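DNA topoisomerase 2-associated protein PAT1 (Saccharomyces cerevisiae, PDB 5LMG) activates mRNA decapping and represses translation, its C-terminal domain directly binding the decapping enzyme Dcp2 and the 5'-3' exonuclease Xrn1. Local coordinates at residues Glu60-Leu63 / Asp64-Ala67; Met162-Leu165 / Lys166-Ser170; Leu358-Asp362 / Gly363-Glu367. The protein carries 2 engineered substitutions. All blocks are in the same frame, centred on the assembly; numbering follows the deposited sequence.

Contact 1. Residues Glu60-Leu63 / Asp64-Ala67; sequences EEIL and DLEA. With EDO (1,2-ethanediol), chain G; EDO (1,2-ethanediol), chain E.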
loop_
_atom_site.group_PDB
_atom_site.type_symbol
_atom_site.label_atom_id
_atom_site.label_comp_id
_atom_site.label_asym_id
_atom_site.label_seq_id
_atom_site.Cartn_x
_atom_site.Cartn_y
_atom_site.Cartn_z
ATOM N N GLU A 60 17.323 -23.739 6.118
ATOM C CA GLU A 60 18.006 -25.013 5.843
ATOM C C GLU A 60 17.423 -25.681 4.600
ATOM O O GLU A 60 18.181 -26.090 3.722
ATOM C CB GLU A 60 17.916 -25.960 7.044
ATOM C CG GLU A 60 18.876 -25.617 8.173
ATOM C CD GLU A 60 18.659 -26.361 9.480
ATOM O OE1 GLU A 60 17.624 -27.054 9.620
ATOM O OE2 GLU A 60 19.518 -26.225 10.381
ATOM N N GLU A 61 16.083 -25.726 4.501
ATOM C CA GLU A 61 15.375 -26.324 3.368
ATOM C C GLU A 61 15.604 -25.556 2.064
ATOM O O GLU A 61 15.761 -26.189 1.018
ATOM C CB GLU A 61 13.877 -26.514 3.659
ATOM C CG GLU A 61 13.555 -27.384 4.872
ATOM C CD GLU A 61 13.973 -28.845 4.880
ATOM O OE1 GLU A 61 14.546 -29.332 3.879
ATOM O OE2 GLU A 61 13.720 -29.507 5.912
ATOM N N ILE A 62 15.672 -24.206 2.128
ATOM C CA ILE A 62 15.927 -23.368 0.949
ATOM C C ILE A 62 17.362 -23.589 0.474
ATOM O O ILE A 62 17.576 -23.802 -0.719
ATOM C CB ILE A 62 15.563 -21.865 1.176
ATOM C CG1 ILE A 62 14.022 -21.632 1.258
ATOM C CG2 ILE A 62 16.231 -20.917 0.143
ATOM C CD1 ILE A 62 13.178 -21.904 -0.043
ATOM N N LEU A 63 18.335 -23.571 1.408
ATOM C CA LEU A 63 19.747 -23.797 1.106
ATOM C C LEU A 63 19.966 -25.140 0.407
ATOM O O LEU A 63 20.731 -25.192 -0.553
ATOM C CB LEU A 63 20.642 -23.636 2.352
ATOM C CG LEU A 63 20.785 -22.204 2.938
ATOM C CD1 LEU A 63 21.705 -22.203 4.132
ATOM C CD2 LEU A 63 21.261 -21.185 1.897
ATOM N N ASP A 64 19.233 -26.196 0.829
ATOM C CA ASP A 64 19.278 -27.529 0.205
ATOM C C ASP A 64 18.709 -27.484 -1.210
ATOM O O ASP A 64 19.336 -28.011 -2.126
ATOM C CB ASP A 64 18.505 -28.572 1.045
ATOM C CG ASP A 64 19.241 -29.120 2.259
ATOM O OD1 ASP A 64 20.473 -28.903 2.361
ATOM O OD2 ASP A 64 18.586 -29.779 3.103
ATOM N N LEU A 65 17.537 -26.834 -1.395
ATOM C CA LEU A 65 16.895 -26.714 -2.710
ATOM C C LEU A 65 17.782 -25.940 -3.676
ATOM O O LEU A 65 17.955 -26.367 -4.819
ATOM C CB LEU A 65 15.510 -26.039 -2.617
ATOM C CG LEU A 65 14.364 -26.856 -2.022
ATOM C CD1 LEU A 65 13.171 -25.953 -1.686
ATOM C CD2 LEU A 65 13.953 -28.010 -2.933
ATOM N N GLU A 66 18.378 -24.831 -3.197
ATOM C CA GLU A 66 19.254 -23.960 -3.981
ATOM C C GLU A 66 20.526 -24.679 -4.387
ATOM O O GLU A 66 20.937 -24.542 -5.539
ATOM C CB GLU A 66 19.559 -22.664 -3.229
ATOM C CG GLU A 66 18.388 -21.697 -3.202
ATOM C CD GLU A 66 18.616 -20.398 -2.450
ATOM O OE1 GLU A 66 19.513 -20.355 -1.574
ATOM O OE2 GLU A 66 17.830 -19.448 -2.671
ATOM N N ALA A 67 21.123 -25.482 -3.466
ATOM C CA ALA A 67 22.341 -26.268 -3.732
ATOM C C ALA A 67 22.079 -27.362 -4.776
ATOM O O ALA A 67 22.867 -27.496 -5.712
ATOM C CB ALA A 67 22.887 -26.882 -2.446
HETATM C C1 EDO G . 16.529 -32.938 4.153
HETATM O O1 EDO G . 17.855 -32.907 4.658
HETATM C C2 EDO G . 15.529 -32.551 5.274
HETATM O O2 EDO G . 14.202 -32.600 4.768
HETATM C C1 EDO E . 17.771 -29.731 12.399
HETATM O O1 EDO E . 16.855 -30.707 12.874
HETATM C C2 EDO E . 18.194 -28.809 13.568
HETATM O O2 EDO E . 19.116 -27.839 13.096
HETATM O O HOH W 1 20.691 -26.994 4.292
#
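Glu66 lays its carboxylate across the CG2 methyl of Ile62, one helical turn back, with OE2 3.6 Å from CG2. The isoleucine offers this methyl because CG2 stands anti to the backbone N (CG1 at chi1 -71°), and the glutamate chain runs extended beyond CG to reach it. Leu63 CD2 comes in on the same side of the carboxylate, more loosely, 4.0 Å from Glu66 OE1. Both carboxylate oxygens are hydrogen-bonded, and OE2 forms a salt bridge with Arg111, so the two aliphatic side chains pack against a paired charge.

Behind these side chains four i to i+4 backbone bonds run through the turn: Asp64 to Glu60, Leu65 to Glu61, Glu66 to Ile62 and Ala67 to Leu63. The one from Glu66 N to Ile62 O is the shortest, at 2.8 Å.

This is a surface helix with two unlike flanks: an apolar one, Ile62 and Leu65, turned to its neighbours, and an acidic one turned to solvent. On the acidic flank a water donates to Glu60 O at 2.7 Å and, more weakly, to Asp64 OD1, bridging main chain and side chain alongside the helical bond. Glu61 OE1 and Asp64 OD2 sit 4.1 Å apart, a pairing of like charges that probably raises their proton affinity somewhat. Ethanediol molecules, probably from the crystallisation liquor, lie by Glu60 and Glu61.

All of this belongs to helix 48-70, about 30 Å from the centre of the chain. Ile62 leans on Ile108, Arg111 and Ile112 of helix 103-114, while Leu65 reaches Met80 of helix 78-82 and Phe115, which also meets Glu66.

Contact 2. Residues Met162-Leu165 / Lys166-Ser170; sequences MIIL and KIIVS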
loop_
_atom_site.group_PDB
_atom_site.type_symbol
_atom_site.label_atom_id
_atom_site.label_comp_id
_atom_site.label_asym_id
_atom_site.label_seq_id
_atom_site.Cartn_x
_atom_site.Cartn_y
_atom_site.Cartn_z
ATOM N N MET A 162 9.177 -3.326 0.229
ATOM C CA MET A 162 10.097 -3.610 -0.868
ATOM C C MET A 162 10.058 -5.081 -1.338
ATOM O O MET A 162 10.020 -5.332 -2.542
ATOM C CB MET A 162 11.524 -3.192 -0.462
ATOM C CG MET A 162 12.545 -3.331 -1.559
ATOM S SD MET A 162 14.241 -3.210 -0.947
ATOM C CE MET A 162 14.466 -4.826 -0.247
ATOM N N ILE A 163 10.080 -6.037 -0.397
ATOM C CA ILE A 163 10.129 -7.462 -0.717
ATOM C C ILE A 163 8.744 -8.073 -0.966
ATOM O O ILE A 163 8.506 -8.564 -2.070
ATOM C CB ILE A 163 10.947 -8.237 0.356
ATOM C CG1 ILE A 163 12.448 -7.864 0.253
ATOM C CG2 ILE A 163 10.720 -9.765 0.255
ATOM C CD1 ILE A 163 13.386 -8.427 1.352
ATOM N N ILE A 164 7.857 -8.072 0.057
ATOM C CA ILE A 164 6.542 -8.708 0.010
ATOM C C ILE A 164 5.612 -8.144 -1.085
ATOM O O ILE A 164 5.042 -8.933 -1.854
ATOM C CB ILE A 164 5.853 -8.717 1.406
ATOM C CG1 ILE A 164 6.805 -9.243 2.536
ATOM C CG2 ILE A 164 4.510 -9.458 1.393
ATOM C CD1 ILE A 164 7.433 -10.697 2.396
ATOM N N LEU A 165 5.464 -6.813 -1.169
ATOM C CA LEU A 165 4.550 -6.233 -2.152
ATOM C C LEU A 165 4.988 -6.458 -3.601
ATOM O O LEU A 165 4.126 -6.722 -4.429
ATOM C CB LEU A 165 4.257 -4.765 -1.855
ATOM C CG LEU A 165 2.953 -4.513 -1.063
ATOM C CD1 LEU A 165 2.934 -5.227 0.300
ATOM C CD2 LEU A 165 2.726 -3.063 -0.887
ATOM N N LYS A 166 6.308 -6.454 -3.884
ATOM C CA LYS A 166 6.886 -6.739 -5.206
ATOM C C LYS A 166 6.525 -8.183 -5.647
ATOM O O LYS A 166 6.216 -8.405 -6.815
ATOM C CB LYS A 166 8.419 -6.562 -5.152
ATOM C CG LYS A 166 9.114 -6.410 -6.506
ATOM C CD LYS A 166 10.625 -6.658 -6.394
ATOM C CE LYS A 166 11.395 -5.538 -5.727
ATOM N NZ LYS A 166 12.674 -6.026 -5.147
ATOM N N ILE A 167 6.549 -9.144 -4.702
ATOM C CA ILE A 167 6.189 -10.552 -4.918
ATOM C C ILE A 167 4.682 -10.675 -5.252
ATOM O O ILE A 167 4.324 -11.372 -6.194
ATOM C CB ILE A 167 6.583 -11.413 -3.677
ATOM C CG1 ILE A 167 8.109 -11.582 -3.557
ATOM C CG2 ILE A 167 5.876 -12.776 -3.670
ATOM C CD1 ILE A 167 8.572 -12.050 -2.164
ATOM N N ILE A 168 3.814 -10.004 -4.467
ATOM C CA ILE A 168 2.365 -10.032 -4.656
ATOM C C ILE A 168 2.005 -9.483 -6.044
ATOM O O ILE A 168 1.321 -10.180 -6.795
ATOM C CB ILE A 168 1.625 -9.356 -3.471
ATOM C CG1 ILE A 168 1.762 -10.241 -2.203
ATOM C CG2 ILE A 168 0.153 -9.059 -3.804
ATOM C CD1 ILE A 168 1.456 -9.586 -0.874
ATOM N N VAL A 169 2.545 -8.287 -6.392
ATOM C CA VAL A 169 2.387 -7.587 -7.673
ATOM C C VAL A 169 2.759 -8.501 -8.847
ATOM O O VAL A 169 1.919 -8.714 -9.713
ATOM C CB VAL A 169 3.161 -6.231 -7.710
ATOM C CG1 VAL A 169 3.160 -5.607 -9.106
ATOM C CG2 VAL A 169 2.589 -5.246 -6.705
ATOM N N SER A 170 3.994 -9.063 -8.850
ATOM C CA SER A 170 4.500 -9.959 -9.901
ATOM C C SER A 170 3.630 -11.210 -10.091
ATOM O O SER A 170 3.275 -11.528 -11.227
ATOM C CB SER A 170 5.961 -10.330 -9.649
ATOM O OG SER A 170 6.090 -11.422 -8.749
#
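This is an intrahelical contact, one turn stacked on the next in helix 151-174, about 10 Å from the centre of the chain, and its side-chain part is two isoleucine pairs spaced i to i+4. In the first, Ile163 and Ile167 lie side by side and point the same way, CG2 of Ile163 meeting CD1 of Ile167 at 4.0 Å. The second pair is closer and more skewed: Ile164 CG2 touches Ile168 CD1 at 3.8 Å. Ile168 brings CD1 back toward the preceding turn by keeping CG1 beside its backbone N (chi1 -70°) and extending chi2.

Pat1's family belongs to the TPR clan, and here the helix lies between helix 103-114 and helix 201-216, consistent with an all-helical stack. Ile163, Ile164 and Ile167 pack on helix 103-114, at Pro110, Met109 and Phe113 among others; Leu165, Ile168 and Val169 turn to helix 201-216, where they meet Ile209 and Leu206.

The backbone bonds are uneven. Ile167 N to Ile163 O is weak at 3.3 Å, whereas Val169 N to Leu165 O is 3.0 Å and nearly straight at 172°. Lys166, bent at chi3, brings its CE methylene back to 3.5 Å from Met162 O. Farther on, Ser170 OG donates to Ile167 O at 3.1 Å, giving that carbonyl a side-chain partner.

Contact 3. Residues Leu358-Asp362 / Gly363-Glu367; sequences LVYRD and GEISE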
loop_
_atom_site.group_PDB
_atom_site.type_symbol
_atom_site.label_atom_id
_atom_site.label_comp_id
_atom_site.label_asym_id
_atom_site.label_seq_id
_atom_site.Cartn_x
_atom_site.Cartn_y
_atom_site.Cartn_z
ATOM N N LEU A 358 -10.966 15.350 -14.430
ATOM C CA LEU A 358 -10.674 16.662 -13.848
ATOM C C LEU A 358 -9.175 16.919 -13.848
ATOM O O LEU A 358 -8.405 15.970 -13.946
ATOM C CB LEU A 358 -11.249 16.787 -12.417
ATOM C CG LEU A 358 -12.778 16.617 -12.271
ATOM C CD1 LEU A 358 -13.174 16.630 -10.824
ATOM C CD2 LEU A 358 -13.547 17.697 -13.042
ATOM N N VAL A 359 -8.755 18.195 -13.746
ATOM C CA VAL A 359 -7.331 18.557 -13.744
ATOM C C VAL A 359 -7.062 19.822 -12.910
ATOM O O VAL A 359 -7.856 20.763 -12.949
ATOM C CB VAL A 359 -6.742 18.652 -15.196
ATOM C CG1 VAL A 359 -7.379 19.779 -16.014
ATOM C CG2 VAL A 359 -5.217 18.767 -15.198
ATOM N N TYR A 360 -5.940 19.826 -12.158
ATOM C CA TYR A 360 -5.471 20.993 -11.422
ATOM C C TYR A 360 -4.399 21.640 -12.307
ATOM O O TYR A 360 -3.329 21.057 -12.522
ATOM C CB TYR A 360 -4.928 20.662 -10.018
ATOM C CG TYR A 360 -4.417 21.902 -9.310
ATOM C CD1 TYR A 360 -5.287 22.915 -8.918
ATOM C CD2 TYR A 360 -3.054 22.105 -9.116
ATOM C CE1 TYR A 360 -4.819 24.085 -8.324
ATOM C CE2 TYR A 360 -2.574 23.267 -8.507
ATOM C CZ TYR A 360 -3.461 24.256 -8.115
ATOM O OH TYR A 360 -2.996 25.410 -7.528
ATOM N N ARG A 361 -4.719 22.813 -12.858
ATOM C CA ARG A 361 -3.857 23.536 -13.790
ATOM C C ARG A 361 -4.200 25.022 -13.743
ATOM O O ARG A 361 -5.377 25.382 -13.707
ATOM C CB ARG A 361 -4.072 22.965 -15.210
ATOM C CG ARG A 361 -3.091 23.421 -16.284
ATOM C CD ARG A 361 -3.138 22.505 -17.507
ATOM N NE ARG A 361 -4.485 22.362 -18.074
ATOM C CZ ARG A 361 -4.939 21.264 -18.678
ATOM N NH1 ARG A 361 -4.162 20.190 -18.795
ATOM N NH2 ARG A 361 -6.173 21.228 -19.165
ATOM N N ASP A 362 -3.156 25.877 -13.743
ATOM C CA ASP A 362 -3.234 27.347 -13.700
ATOM C C ASP A 362 -3.936 27.858 -12.423
ATOM O O ASP A 362 -4.725 28.807 -12.469
ATOM C CB ASP A 362 -3.855 27.935 -14.996
ATOM C CG ASP A 362 -3.325 27.375 -16.311
ATOM O OD1 ASP A 362 -2.113 27.042 -16.378
ATOM O OD2 ASP A 362 -4.111 27.301 -17.283
ATOM N N GLY A 363 -3.627 27.207 -11.299
ATOM C CA GLY A 363 -4.153 27.538 -9.977
ATOM C C GLY A 363 -5.605 27.187 -9.717
ATOM O O GLY A 363 -6.170 27.647 -8.721
ATOM N N GLU A 364 -6.220 26.351 -10.587
ATOM C CA GLU A 364 -7.628 25.942 -10.467
ATOM C C GLU A 364 -7.898 24.495 -10.899
ATOM O O GLU A 364 -7.148 23.942 -11.707
ATOM C CB GLU A 364 -8.517 26.883 -11.299
ATOM C CG GLU A 364 -8.924 28.151 -10.566
ATOM C CD GLU A 364 -9.710 29.179 -11.361
ATOM O OE1 GLU A 364 -10.092 28.890 -12.520
ATOM O OE2 GLU A 364 -9.947 30.281 -10.815
ATOM N N ILE A 365 -8.993 23.897 -10.376
ATOM C CA ILE A 365 -9.456 22.562 -10.778
ATOM C C ILE A 365 -10.509 22.783 -11.872
ATOM O O ILE A 365 -11.494 23.480 -11.647
ATOM C CB ILE A 365 -10.021 21.676 -9.629
ATOM C CG1 ILE A 365 -9.014 21.484 -8.476
ATOM C CG2 ILE A 365 -10.503 20.310 -10.172
ATOM C CD1 ILE A 365 -9.728 21.168 -7.149
ATOM N N SER A 366 -10.299 22.189 -13.044
ATOM C CA SER A 366 -11.213 22.333 -14.175
ATOM C C SER A 366 -11.426 20.994 -14.880
ATOM O O SER A 366 -10.769 20.007 -14.540
ATOM C CB SER A 366 -10.664 23.371 -15.152
ATOM O OG SER A 366 -9.392 22.983 -15.644
ATOM N N GLU A 367 -12.345 20.963 -15.859
ATOM C CA GLU A 367 -12.635 19.769 -16.648
ATOM C C GLU A 367 -11.528 19.528 -17.672
ATOM O O GLU A 367 -11.094 20.453 -18.365
ATOM C CB GLU A 367 -13.990 19.876 -17.359
ATOM C CG GLU A 367 -15.186 19.959 -16.429
ATOM C CD GLU A 367 -16.472 20.315 -17.149
ATOM O OE1 GLU A 367 -17.155 19.383 -17.631
ATOM O OE2 GLU A 367 -16.776 21.525 -17.262
#
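Gly363 is the third residue of the type I' turn from Arg361 to Glu364, in a two-residue beta hairpin, and lies against the end of Tyr360, its CA 3.4 Å from the phenol OH. Its positive phi suits a glycine, and Asp362 before it also adopts the left-handed conformation this turn requires. Glu364 O accepts a bond from Arg361 N at 2.9 Å, whereas Glu364 N returns only a weak one to Arg361 O.

Ile365 faces Tyr360 in a non-hydrogen-bonded pair, Ile365 CG1 standing at the edge of the ring, 4.0 Å from Tyr360 CD1. Tyr360 CG is anti to its backbone N (chi1 178°), which carries the ring forward alongside the turn, to Gly363 and Glu364. Ser366 then makes the tightest rung, exchanging bonds of 2.8 Å both ways with Val359. On the face shared with Ser366, Val359 CG1 lies 3.7 Å from the plane of the Arg361 guanidinium, offset toward its rim. Glu367 finishes opposite Leu358, whose CD2 it meets loosely.

Tyr360 and Ile365 hold one face against helix 290-322 by packing and a Tyr360 OH bond to Glu312, and Tyr360 N bonds Asn350 of helix 329-355. Ile365 offers the Dcp2 peptide an apolar contact, Leu358 and Glu367 polar-side-chain ones: the hairpin is both docked and part of the binding surface.

From the N terminus the chain first passes through contact 1 in helix 48-70, then contact 2 in helix 151-174, and ends with contact 3 in the hairpin 358-367. Each joins adjacent pieces of chain, so none nests in or crosses another; only contact 3 closes a loop, the tight turn between its two strands. Contacts 1 and 2 have centres 22 Å apart and share helix 103-114 as a neighbour, which connects them indirectly. Contact 3 lies on the opposite side of the chain's centre from contact 1, their centres 56 Å apart, and pairs the two C-terminal strands, which pack on helices 290-322 and 329-355.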